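Local atomic coordinates of transcriptional regulator ComR (Streptococcus vestibularis F0396, PDB entry 6HU8), a protein that regulates competence as a peptide-pheromone sensor of the RNPP family and probably binds DNA through a helix-turn-helix domain joined to a tetratricopeptide-type helical domain. Residues F223-L227 / Y256-H260; I230-L234 / V249-E253; F149-K153 / I183-I187. All coordinates share one frame; numbering follows the deposited sequence.

Contact 1 of 3, residues F223-L227 / Y256-H260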
loop_
_atom_site.group_PDB
_atom_site.type_symbol
_atom_site.label_atom_id
_atom_site.label_comp_id
_atom_site.label_asym_id
_atom_site.label_seq_id
_atom_site.Cartn_x
_atom_site.Cartn_y
_atom_site.Cartn_z
ATOM N N PHE A 223 0.975 -21.279 6.598
ATOM C CA PHE A 223 2.190 -21.637 5.865
ATOM C C PHE A 223 1.947 -22.084 4.423
ATOM O O PHE A 223 2.910 -22.244 3.651
ATOM C CB PHE A 223 2.962 -22.713 6.633
ATOM C CG PHE A 223 3.676 -22.184 7.847
ATOM C CD1 PHE A 223 4.747 -21.327 7.709
ATOM C CD2 PHE A 223 3.254 -22.517 9.118
ATOM C CE1 PHE A 223 5.402 -20.827 8.816
ATOM C CE2 PHE A 223 3.902 -22.019 10.228
ATOM C CZ PHE A 223 4.984 -21.176 10.073
ATOM N N LYS A 224 0.679 -22.254 4.040
ATOM C CA LYS A 224 0.368 -22.629 2.661
ATOM C C LYS A 224 0.868 -21.550 1.700
ATOM O O LYS A 224 0.707 -20.359 1.963
ATOM C CB LYS A 224 -1.131 -22.862 2.469
ATOM C CG LYS A 224 -2.012 -21.624 2.695
ATOM C CD LYS A 224 -3.266 -21.669 1.824
ATOM C CE LYS A 224 -4.341 -20.706 2.328
ATOM N NZ LYS A 224 -4.888 -21.157 3.642
ATOM N N ASP A 225 1.501 -21.986 0.609
ATOM C CA ASP A 225 2.060 -21.101 -0.418
ATOM C C ASP A 225 3.216 -20.204 0.060
ATOM O O ASP A 225 3.550 -19.226 -0.629
ATOM C CB ASP A 225 0.964 -20.206 -1.024
ATOM C CG ASP A 225 -0.080 -20.998 -1.785
ATOM O OD1 ASP A 225 0.160 -21.312 -2.974
ATOM O OD2 ASP A 225 -1.138 -21.303 -1.191
ATOM N N PHE A 226 3.829 -20.518 1.207
ATOM C CA PHE A 226 4.877 -19.639 1.737
ATOM C C PHE A 226 6.033 -19.490 0.743
ATOM O O PHE A 226 6.523 -18.382 0.523
ATOM C CB PHE A 226 5.423 -20.134 3.087
ATOM C CG PHE A 226 6.411 -19.178 3.727
ATOM C CD1 PHE A 226 7.769 -19.248 3.425
ATOM C CD2 PHE A 226 5.981 -18.208 4.619
ATOM C CE1 PHE A 226 8.672 -18.363 3.995
ATOM C CE2 PHE A 226 6.880 -17.316 5.196
ATOM C CZ PHE A 226 8.229 -17.399 4.882
ATOM N N LEU A 227 6.460 -20.594 0.132
ATOM C CA LEU A 227 7.581 -20.531 -0.804
ATOM C C LEU A 227 7.152 -19.859 -2.102
ATOM O O LEU A 227 7.981 -19.353 -2.849
ATOM C CB LEU A 227 8.144 -21.925 -1.079
ATOM C CG LEU A 227 8.763 -22.637 0.124
ATOM C CD1 LEU A 227 9.250 -24.033 -0.270
ATOM C CD2 LEU A 227 9.906 -21.807 0.697
ATOM N N TYR A 256 11.284 -19.770 8.078
ATOM C CA TYR A 256 10.312 -20.774 7.646
ATOM C C TYR A 256 10.850 -22.215 7.787
ATOM O O TYR A 256 10.190 -23.093 8.383
ATOM C CB TYR A 256 9.903 -20.498 6.195
ATOM C CG TYR A 256 9.123 -21.629 5.570
ATOM C CD1 TYR A 256 7.781 -21.836 5.883
ATOM C CD2 TYR A 256 9.734 -22.504 4.678
ATOM C CE1 TYR A 256 7.070 -22.883 5.315
ATOM C CE2 TYR A 256 9.036 -23.547 4.113
ATOM C CZ TYR A 256 7.709 -23.735 4.437
ATOM O OH TYR A 256 7.025 -24.774 3.864
ATOM N N GLU A 257 12.041 -22.458 7.236
ATOM C CA GLU A 257 12.677 -23.775 7.328
ATOM C C GLU A 257 12.903 -24.192 8.781
ATOM O O GLU A 257 12.651 -25.341 9.153
ATOM C CB GLU A 257 14.010 -23.798 6.562
ATOM C CG GLU A 257 13.852 -23.724 5.062
ATOM C CD GLU A 257 13.204 -24.971 4.458
ATOM O OE1 GLU A 257 12.799 -24.901 3.272
ATOM O OE2 GLU A 257 13.111 -26.016 5.155
ATOM N N LEU A 258 13.386 -23.259 9.594
ATOM C CA LEU A 258 13.555 -23.475 11.029
ATOM C C LEU A 258 12.242 -23.805 11.740
ATOM O O LEU A 258 12.111 -24.855 12.376
ATOM C CB LEU A 258 14.140 -22.228 11.679
ATOM C CG LEU A 258 15.524 -22.198 12.292
ATOM C CD1 LEU A 258 15.534 -21.038 13.264
ATOM C CD2 LEU A 258 15.870 -23.504 12.986
ATOM N N ILE A 259 11.290 -22.878 11.667
ATOM C CA ILE A 259 10.073 -22.971 12.463
ATOM C C ILE A 259 9.116 -24.013 11.921
ATOM O O ILE A 259 8.550 -24.810 12.684
ATOM C CB ILE A 259 9.325 -21.623 12.532
ATOM C CG1 ILE A 259 10.178 -20.570 13.242
ATOM C CG2 ILE A 259 7.969 -21.796 13.221
ATOM C CD1 ILE A 259 9.493 -19.222 13.352
ATOM N N HIS A 260 8.916 -24.015 10.607
ATOM C CA HIS A 260 7.917 -24.919 10.067
ATOM C C HIS A 260 8.459 -26.328 9.767
ATOM O O HIS A 260 7.764 -27.321 9.984
ATOM C CB HIS A 260 7.287 -24.336 8.813
ATOM C CG HIS A 260 6.108 -25.111 8.332
ATOM N ND1 HIS A 260 4.970 -25.274 9.092
ATOM C CD2 HIS A 260 5.886 -25.781 7.176
ATOM C CE1 HIS A 260 4.097 -26.003 8.426
ATOM N NE2 HIS A 260 4.629 -26.330 7.262
#

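Contact 2 of 3, residues I230-L234 / V249-E253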
loop_
_atom_site.group_PDB
_atom_site.type_symbol
_atom_site.label_atom_id
_atom_site.label_comp_id
_atom_site.label_asym_id
_atom_site.label_seq_id
_atom_site.Cartn_x
_atom_site.Cartn_y
_atom_site.Cartn_z
ATOM N N ILE A 230 7.937 -16.402 -1.310
ATOM C CA ILE A 230 9.386 -16.197 -1.456
ATOM C C ILE A 230 9.749 -16.033 -2.923
ATOM O O ILE A 230 10.539 -15.162 -3.291
ATOM C CB ILE A 230 10.207 -17.372 -0.852
ATOM C CG1 ILE A 230 9.934 -17.497 0.658
ATOM C CG2 ILE A 230 11.711 -17.212 -1.162
ATOM C CD1 ILE A 230 10.368 -16.267 1.459
ATOM N N ASP A 231 9.157 -16.880 -3.760
ATOM C CA ASP A 231 9.434 -16.880 -5.193
ATOM C C ASP A 231 9.059 -15.545 -5.849
ATOM O O ASP A 231 9.773 -15.026 -6.726
ATOM C CB ASP A 231 8.682 -18.035 -5.856
ATOM C CG ASP A 231 9.379 -19.375 -5.652
ATOM O OD1 ASP A 231 10.606 -19.380 -5.453
ATOM O OD2 ASP A 231 8.704 -20.421 -5.692
ATOM N N LYS A 232 7.938 -14.985 -5.415
ATOM C CA LYS A 232 7.478 -13.728 -5.984
ATOM C C LYS A 232 8.417 -12.609 -5.556
ATOM O O LYS A 232 8.795 -11.755 -6.368
ATOM C CB LYS A 232 6.042 -13.420 -5.556
ATOM C CG LYS A 232 5.390 -12.287 -6.375
ATOM C CD LYS A 232 4.830 -12.806 -7.684
ATOM C CE LYS A 232 4.068 -11.720 -8.458
ATOM N NZ LYS A 232 2.848 -12.287 -9.089
ATOM N N LEU A 233 8.806 -12.628 -4.280
ATOM C CA LEU A 233 9.757 -11.645 -3.762
ATOM C C LEU A 233 11.056 -11.621 -4.575
ATOM O O LEU A 233 11.564 -10.547 -4.926
ATOM C CB LEU A 233 10.069 -11.936 -2.295
ATOM C CG LEU A 233 9.028 -11.496 -1.283
ATOM C CD1 LEU A 233 9.229 -12.341 -0.047
ATOM C CD2 LEU A 233 9.209 -10.018 -0.974
ATOM N N LEU A 234 11.583 -12.807 -4.876
ATOM C CA LEU A 234 12.809 -12.920 -5.650
ATOM C C LEU A 234 12.568 -12.473 -7.094
ATOM O O LEU A 234 13.441 -11.858 -7.720
ATOM C CB LEU A 234 13.350 -14.360 -5.605
ATOM C CG LEU A 234 13.861 -14.867 -4.252
ATOM C CD1 LEU A 234 14.421 -16.276 -4.368
ATOM C CD2 LEU A 234 14.919 -13.935 -3.689
ATOM N N VAL A 249 14.853 -11.372 2.311
ATOM C CA VAL A 249 14.062 -12.459 1.738
ATOM C C VAL A 249 14.591 -13.819 2.184
ATOM O O VAL A 249 13.829 -14.690 2.620
ATOM C CB VAL A 249 14.043 -12.373 0.197
ATOM C CG1 VAL A 249 13.264 -13.534 -0.384
ATOM C CG2 VAL A 249 13.415 -11.040 -0.248
ATOM N N TYR A 250 15.903 -14.007 2.087
ATOM C CA TYR A 250 16.499 -15.272 2.523
ATOM C C TYR A 250 16.435 -15.480 4.043
ATOM O O TYR A 250 16.423 -16.625 4.526
ATOM C CB TYR A 250 17.935 -15.365 2.012
ATOM C CG TYR A 250 17.931 -15.634 0.528
ATOM C CD1 TYR A 250 17.491 -16.853 0.035
ATOM C CD2 TYR A 250 18.325 -14.666 -0.376
ATOM C CE1 TYR A 250 17.457 -17.107 -1.315
ATOM C CE2 TYR A 250 18.283 -14.909 -1.736
ATOM C CZ TYR A 250 17.856 -16.141 -2.192
ATOM O OH TYR A 250 17.816 -16.391 -3.543
ATOM N N ILE A 251 16.375 -14.392 4.802
ATOM C CA ILE A 251 16.196 -14.515 6.253
ATOM C C ILE A 251 14.817 -15.115 6.555
ATOM O O ILE A 251 14.703 -16.034 7.374
ATOM C CB ILE A 251 16.349 -13.148 6.972
ATOM C CG1 ILE A 251 17.813 -12.695 6.982
ATOM C CG2 ILE A 251 15.798 -13.213 8.406
ATOM C CD1 ILE A 251 18.011 -11.272 7.545
ATOM N N LEU A 252 13.777 -14.610 5.892
ATOM C CA LEU A 252 12.421 -15.168 6.040
ATOM C C LEU A 252 12.350 -16.632 5.616
ATOM O O LEU A 252 11.714 -17.439 6.296
ATOM C CB LEU A 252 11.391 -14.363 5.232
ATOM C CG LEU A 252 10.950 -13.009 5.781
ATOM C CD1 LEU A 252 10.327 -12.152 4.667
ATOM C CD2 LEU A 252 9.937 -13.221 6.919
ATOM N N GLU A 253 12.982 -16.983 4.496
ATOM C CA GLU A 253 12.991 -18.386 4.076
ATOM C C GLU A 253 13.712 -19.271 5.111
ATOM O O GLU A 253 13.331 -20.431 5.344
ATOM C CB GLU A 253 13.643 -18.555 2.694
ATOM C CG GLU A 253 13.386 -19.951 2.111
ATOM C CD GLU A 253 13.911 -20.147 0.707
ATOM O OE1 GLU A 253 13.943 -21.309 0.257
ATOM O OE2 GLU A 253 14.277 -19.152 0.045
#

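Contact 3 of 3, residues F149-K153 / I183-I187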
loop_
_atom_site.group_PDB
_atom_site.type_symbol
_atom_site.label_atom_id
_atom_site.label_comp_id
_atom_site.label_asym_id
_atom_site.label_seq_id
_atom_site.Cartn_x
_atom_site.Cartn_y
_atom_site.Cartn_z
ATOM N N PHE A 149 -10.442 0.140 1.078
ATOM C CA PHE A 149 -10.084 -1.272 1.196
ATOM C C PHE A 149 -11.216 -2.188 0.733
ATOM O O PHE A 149 -10.944 -3.198 0.088
ATOM C CB PHE A 149 -9.692 -1.642 2.629
ATOM C CG PHE A 149 -9.215 -3.068 2.772
ATOM C CD1 PHE A 149 -8.189 -3.553 1.963
ATOM C CD2 PHE A 149 -9.782 -3.916 3.716
ATOM C CE1 PHE A 149 -7.747 -4.874 2.080
ATOM C CE2 PHE A 149 -9.350 -5.232 3.851
ATOM C CZ PHE A 149 -8.332 -5.717 3.034
ATOM N N GLU A 150 -12.475 -1.852 1.058
ATOM C CA GLU A 150 -13.623 -2.609 0.526
ATOM C C GLU A 150 -13.577 -2.653 -0.998
ATOM O O GLU A 150 -13.939 -3.645 -1.612
ATOM C CB GLU A 150 -14.959 -1.998 0.944
ATOM C CG GLU A 150 -15.502 -2.452 2.260
ATOM C CD GLU A 150 -15.674 -3.960 2.336
ATOM O OE1 GLU A 150 -16.236 -4.573 1.398
ATOM O OE2 GLU A 150 -15.215 -4.533 3.341
ATOM N N GLN A 151 -13.156 -1.550 -1.606
ATOM C CA GLN A 151 -13.106 -1.478 -3.055
ATOM C C GLN A 151 -11.930 -2.317 -3.575
ATOM O O GLN A 151 -12.028 -2.962 -4.620
ATOM C CB GLN A 151 -13.027 -0.013 -3.503
ATOM C CG GLN A 151 -14.401 0.656 -3.367
ATOM C CD GLN A 151 -14.380 2.173 -3.466
ATOM O OE1 GLN A 151 -13.344 2.811 -3.342
ATOM N NE2 GLN A 151 -15.551 2.753 -3.677
ATOM N N VAL A 152 -10.840 -2.366 -2.822
ATOM C CA VAL A 152 -9.677 -3.134 -3.277
ATOM C C VAL A 152 -10.008 -4.636 -3.274
ATOM O O VAL A 152 -9.559 -5.380 -4.155
ATOM C CB VAL A 152 -8.430 -2.842 -2.405
ATOM C CG1 VAL A 152 -7.391 -3.959 -2.522
ATOM C CG2 VAL A 152 -7.838 -1.499 -2.787
ATOM N N LYS A 153 -10.822 -5.061 -2.308
ATOM C CA LYS A 153 -11.246 -6.460 -2.206
ATOM C C LYS A 153 -11.863 -6.996 -3.502
ATOM O O LYS A 153 -11.806 -8.194 -3.771
ATOM C CB LYS A 153 -12.257 -6.636 -1.071
ATOM C CG LYS A 153 -11.706 -6.492 0.343
ATOM C CD LYS A 153 -12.867 -6.533 1.340
ATOM C CE LYS A 153 -12.415 -6.354 2.776
ATOM N NZ LYS A 153 -13.539 -6.421 3.780
ATOM N N ILE A 183 -10.616 -13.052 4.066
ATOM C CA ILE A 183 -10.106 -11.808 3.507
ATOM C C ILE A 183 -8.611 -11.922 3.234
ATOM O O ILE A 183 -8.149 -11.605 2.130
ATOM C CB ILE A 183 -10.358 -10.614 4.439
ATOM C CG1 ILE A 183 -11.857 -10.290 4.511
ATOM C CG2 ILE A 183 -9.556 -9.400 3.975
ATOM C CD1 ILE A 183 -12.159 -9.096 5.367
ATOM N N PHE A 184 -7.866 -12.381 4.238
ATOM C CA PHE A 184 -6.417 -12.515 4.113
ATOM C C PHE A 184 -6.041 -13.365 2.901
ATOM O O PHE A 184 -5.258 -12.938 2.046
ATOM C CB PHE A 184 -5.819 -13.115 5.388
ATOM C CG PHE A 184 -4.312 -13.253 5.350
ATOM C CD1 PHE A 184 -3.491 -12.150 5.577
ATOM C CD2 PHE A 184 -3.715 -14.487 5.087
ATOM C CE1 PHE A 184 -2.098 -12.272 5.541
ATOM C CE2 PHE A 184 -2.319 -14.622 5.048
ATOM C CZ PHE A 184 -1.513 -13.514 5.282
ATOM N N ASP A 185 -6.620 -14.556 2.803
ATOM C CA ASP A 185 -6.284 -15.448 1.699
ATOM C C ASP A 185 -6.661 -14.845 0.348
ATOM O O ASP A 185 -5.952 -15.033 -0.638
ATOM C CB ASP A 185 -6.962 -16.818 1.863
ATOM C CG ASP A 185 -6.434 -17.600 3.059
ATOM O OD1 ASP A 185 -5.462 -17.148 3.697
ATOM O OD2 ASP A 185 -6.990 -18.679 3.363
ATOM N N ARG A 186 -7.778 -14.125 0.290
ATOM C CA ARG A 186 -8.174 -13.494 -0.962
ATOM C C ARG A 186 -7.162 -12.430 -1.363
ATOM O O ARG A 186 -6.762 -12.344 -2.524
ATOM C CB ARG A 186 -9.562 -12.865 -0.858
ATOM C CG ARG A 186 -10.043 -12.233 -2.167
ATOM C CD ARG A 186 -10.692 -10.861 -1.952
ATOM N NE ARG A 186 -11.458 -10.795 -0.706
ATOM C CZ ARG A 186 -12.760 -11.067 -0.598
ATOM N NH1 ARG A 186 -13.365 -10.971 0.583
ATOM N NH2 ARG A 186 -13.459 -11.433 -1.669
ATOM N N ILE A 187 -6.751 -11.615 -0.399
ATOM C CA ILE A 187 -5.798 -10.547 -0.697
ATOM C C ILE A 187 -4.443 -11.129 -1.110
ATOM O O ILE A 187 -3.889 -10.757 -2.155
ATOM C CB ILE A 187 -5.631 -9.598 0.513
ATOM C CG1 ILE A 187 -6.889 -8.739 0.697
ATOM C CG2 ILE A 187 -4.435 -8.700 0.332
ATOM C CD1 ILE A 187 -7.208 -7.881 -0.506
#

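Contact 1 of 3, residues F223-L227 / Y256-H260
F223 faces H260 across the contact and F226 faces Y256, with CA atoms 7.8 Å apart in the first pair; a type II beta turn from F223 to F226, closed by the bond from F226 N to F223 O, leads into helix 226-240, while Y256 to H260 belong to helix 246-261. That turn sends both phenylalanines toward the second helix and leaves K224 on its far side. F223 and H260 form an offset stack, centroids 4.2 Å apart and planes inclined by 28°. The overlap is shifted to the ring margins: H260 ND1 lies over one face of the phenylalanine, 3.2 Å from F223 CD2. Each residue's CB also sits over the other's ring in reciprocal CH-pi contacts, F223 CB standing 4.0 Å from the H260 centroid and almost on the ring normal. The F226 and Y256 rings are closer to parallel, at 8°, but are slid so far that they barely overlap. With CG anti to the backbone N (chi1 -174°), the F226 ring is instead brought against the tyrosine methylene, F226 CE1 meeting Y256 CB at 3.3 Å. F223 CD1 reaches the edge of the Y256 ring, 3.6 Å from Y256 CD1, linking the two pairs. Beyond the F226-Y256 pair, L227 CD2 lies 3.9 Å from Y256 CE2, its side chain crossing the tyrosine at about a right angle. No hydrogen bond crosses between the segments, and I218 of helix 200-219 touches F223, F226 and I259. The result is an aromatic cluster of F223, F226, Y256 and H260, joining the start of one helix to the end of the next in an antiparallel alpha-hairpin of the tetratricopeptide-type domain.

Contact 2 of 3, residues I230-L234 / V249-E253
An antiparallel helical hairpin of the tetratricopeptide-type domain is packed here through I230, L233 and L234 of helix 226-240 against V249, Y250, L252 and E253 of helix 246-261. The short segment axes run at 170° to one another and approach to 10.5 Å, a spacing bridged mainly by aliphatic side chains without any hydrogen bond between the segments. V249 is central: its CB points toward the facing helix, and CG1, anti to the backbone N (chi1 178°), meets L234 CD2 at 3.7 Å, while V249 CG2 lies 4.0 Å from L233 CB. I230 slides past V249 in the opposite direction. Its two branches divide the work, CD1 lying 4.3 Å from L252 CB and CG2 meeting the carboxylate of E253. F207 of helix 200-219 touches both L233 and V249, so the preceding helix covers this part of the interface. On the Y250 side, K273 and A274 of helix 264-279 pack against the tyrosine. Although its CB points away from the first helix, the tyrosine side chain reaches back and crosses that of L234 at about a right angle, bringing Y250 OH to 3.5 Å from L234 CD1.

Contact 3 of 3, residues F149-K153 / I183-I187
K153 NZ is held by E150 OE2 at 2.6 Å, a salt bridge within one segment that places the lysine end beside I183, where helix 139-152 packs on helix 181-192 in the tetratricopeptide-type superhelix. The ammonium group meets the syn side of the carboxylate but lies 35° out of its plane. Beyond CG the lysine chain is fully extended, and it carries CE and NZ across I183 so that I183 CD1 approaches K153 NZ to 3.4 Å. The methyl is therefore packed against a charged end that also makes the salt bridge to E150. Deeper in the contact, the F149 ring receives I183 CG2 at its edge, 4.0 Å from F149 CZ, whereas I187 CD1 comes to the same distance from F149 CE1 along an oblique approach. Y169 of helix 160-173 stacks with F149 and also touches I183, so the intervening helix helps to complete this apolar layer. V152 adds a more distant contact with I187. On the exposed margin R186 is kinked at chi2 and chi3, laying one guanidinium face over K153 CB and putting R186 CD 3.4 Å from K153 O.

All three contacts lie in the tetratricopeptide-type domain, and contact 3 comes first along the chain. Contacts 1 and 2 join the same pair of helices, 226-240 and 246-261, with contact 2 nearer the hairpin turn and contact 1 at the far ends; their centres are 11 Å apart, and F226 CZ lies 3.8 Å from L252 O between them. Contact 3 joins helices 139-152 and 181-192, with its centre about 23 Å from those of the other two. A long, weak ion pair between K224 and D185 connects contacts 1 and 3, whereas contacts 2 and 3 do not touch. Helices adjacent in sequence and helices one apart thus pack together, consistent with a right-handed tetratricopeptide-type superhelix.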